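Local coordinates for protein intramolecular trans-sialidase (Macrobdella decora, PDB 3SLI) that cleaves terminal sialic acid from sialoglycoconjugates by intramolecular transfer, releasing it as 2,7-anhydro-Neu5Ac, at residues S433-E436 against G437-S441. Numbering follows the deposited sequence.
Sequences SDDE and GASWS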
ATOM      1  N   SER A 433      -3.973  16.818  16.674  1.00 11.70           N
ATOM      2  CA  SER A 433      -2.673  17.328  17.075  1.00 13.27           C
ATOM      3  C   SER A 433      -2.560  18.789  16.692  1.00 11.82           C
ATOM      4  O   SER A 433      -2.932  19.186  15.583  1.00 12.30           O
ATOM      5  CB  SER A 433      -1.550  16.528  16.402  1.00 13.78           C
ATOM      6  OG  SER A 433      -0.292  17.168  16.570  1.00 14.48           O
ATOM      7  N   ASP A 434      -2.042  19.580  17.624  1.00 13.65           N
ATOM      8  CA  ASP A 434      -1.841  21.008  17.419  1.00 14.90           C
ATOM      9  C   ASP A 434      -0.354  21.342  17.257  1.00 15.04           C
ATOM     10  O   ASP A 434       0.004  22.499  17.057  1.00 12.68           O
ATOM     11  CB  ASP A 434      -2.433  21.801  18.589  1.00 17.14           C
ATOM     12  CG  ASP A 434      -3.949  21.790  18.594  1.00 15.23           C
ATOM     13  OD1 ASP A 434      -4.544  22.083  17.536  1.00 18.71           O
ATOM     14  OD2 ASP A 434      -4.537  21.487  19.651  1.00 15.49           O
ATOM     15  N   ASP A 435       0.507  20.326  17.328  1.00 15.43           N
ATOM     16  CA  ASP A 435       1.943  20.540  17.166  1.00 15.38           C
ATOM     17  C   ASP A 435       2.559  19.663  16.067  1.00 18.93           C
ATOM     18  O   ASP A 435       3.682  19.168  16.206  1.00 18.73           O
ATOM     19  CB  ASP A 435       2.670  20.334  18.499  1.00 13.73           C
ATOM     20  CG  ASP A 435       2.364  18.993  19.140  1.00 16.59           C
ATOM     21  OD1 ASP A 435       1.909  18.056  18.446  1.00 14.14           O
ATOM     22  OD2 ASP A 435       2.593  18.871  20.357  1.00 17.22           O
ATOM     23  N   GLU A 436       1.789  19.437  15.004  1.00 17.58           N
ATOM     24  CA  GLU A 436       2.217  18.644  13.851  1.00 17.52           C
ATOM     25  C   GLU A 436       2.776  17.246  14.153  1.00 17.47           C
ATOM     26  O   GLU A 436       3.807  16.833  13.605  1.00 16.72           O
ATOM     27  CB  GLU A 436       3.195  19.457  12.993  1.00 16.33           C
ATOM     28  CG  GLU A 436       2.643  20.829  12.595  1.00 16.87           C
ATOM     29  CD  GLU A 436       3.532  21.598  11.637  1.00 17.18           C
ATOM     30  OE1 GLU A 436       4.650  21.131  11.340  1.00 20.06           O
ATOM     31  OE2 GLU A 436       3.110  22.678  11.169  1.00 15.01           O
ATOM     32  N   GLY A 437       2.101  16.530  15.047  1.00 16.72           N
ATOM     33  CA  GLY A 437       2.523  15.181  15.373  1.00 15.57           C
ATOM     34  C   GLY A 437       3.457  14.997  16.549  1.00 15.86           C
ATOM     35  O   GLY A 437       3.830  13.869  16.842  1.00 17.25           O
ATOM     36  N   ALA A 438       3.873  16.080  17.204  1.00 15.57           N
ATOM     37  CA  ALA A 438       4.750  15.951  18.374  1.00 15.76           C
ATOM     38  C   ALA A 438       3.976  15.249  19.497  1.00 16.28           C
ATOM     39  O   ALA A 438       4.546  14.478  20.271  1.00 16.46           O
ATOM     40  CB  ALA A 438       5.257  17.327  18.833  1.00 16.47           C
ATOM     41  N   SER A 439       2.670  15.508  19.569  1.00 15.61           N
ATOM     42  CA  SER A 439       1.796  14.876  20.559  1.00 14.04           C
ATOM     43  C   SER A 439       0.381  14.793  19.973  1.00 12.65           C
ATOM     44  O   SER A 439       0.013  15.610  19.125  1.00 11.60           O
ATOM     45  CB  SER A 439       1.786  15.652  21.890  1.00 14.83           C
ATOM     46  OG  SER A 439       1.194  16.943  21.768  1.00 14.71           O
ATOM     47  N   TRP A 440      -0.378  13.782  20.390  1.00 14.24           N
ATOM     48  CA  TRP A 440      -1.752  13.582  19.921  1.00 13.38           C
ATOM     49  C   TRP A 440      -2.719  13.479  21.102  1.00 13.93           C
ATOM     50  O   TRP A 440      -2.352  12.995  22.179  1.00 12.27           O
ATOM     51  CB  TRP A 440      -1.868  12.304  19.068  1.00 12.29           C
ATOM     52  CG  TRP A 440      -1.095  12.341  17.777  1.00 13.72           C
ATOM     53  CD1 TRP A 440       0.228  12.044  17.611  1.00 14.52           C
ATOM     54  CD2 TRP A 440      -1.588  12.716  16.477  1.00 13.83           C
ATOM     55  NE1 TRP A 440       0.593  12.222  16.296  1.00 13.36           N
ATOM     56  CE2 TRP A 440      -0.497  12.633  15.577  1.00 13.40           C
ATOM     57  CE3 TRP A 440      -2.841  13.113  15.987  1.00 13.85           C
ATOM     58  CZ2 TRP A 440      -0.622  12.933  14.214  1.00 13.66           C
ATOM     59  CZ3 TRP A 440      -2.966  13.412  14.628  1.00 10.81           C
ATOM     60  CH2 TRP A 440      -1.862  13.320  13.760  1.00 15.07           C
ATOM     61  N   SER A 441      -3.964  13.891  20.873  1.00 13.70           N
ATOM     62  CA  SER A 441      -5.018  13.847  21.886  1.00 15.03           C
ATOM     63  C   SER A 441      -5.459  12.414  22.194  1.00 14.52           C
ATOM     64  O   SER A 441      -5.020  11.457  21.545  1.00 13.63           O
ATOM     65  CB  SER A 441      -6.236  14.633  21.396  1.00 12.96           C
ATOM     66  OG  SER A 441      -6.822  13.988  20.274  1.00 13.71           O
TER
HETATM   67  O   HOH W   1      -0.955  18.276  19.934  1.00 13.84           O
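Two torsions bring Ser433 to Gly437 and Asp435 to Ser439: Ser433 OG stands opposite its own N (chi1 169°), while Asp435 CG is tucked between backbone N and carbonyl carbon (chi1 54°). The Ser433 hydroxyl thereby reaches into the loop, where Gly437 N donates a nearly straight bond to OG (2.9 Å, 163° at the hydrogen). The same OG lies 3.0 Å from Ser439 O, and a weak bond from Asp435 N also reaches it. The Asp435 carboxylate grips Ser439 twice on its syn sides, both donors tilted from its plane: Ser439 N meets OD1 at 2.9 Å and Ser439 OG meets OD2 at 2.8 Å. Ala438 CB packs 3.4 Å from Asp435 CG. Asp435 to Ala438 form a type I' turn, closed by the Ala438 N to Asp435 O hydrogen bond (3.3 Å). A water links Asp434 N to Ser439 O. Ser433 CB sits over one face of Trp440, 3.7 Å from the six-membered ring centroid, a CH-pi contact. Serine, aspartate, glycine and tryptophan at this spacing identify the Asp-box of sialidase beta-propellers. The hairpin loop joins antiparallel strands 427-433 and 444-445; Trp440 packs on Ile307 and Leu309 of strand 307-314 and edge-to-face with Phe247 of strand 243-250, while the Glu436 carboxylate hydrogen-bonds Thr222 and Thr224 in the loop joining strands 211-219 and 225-232.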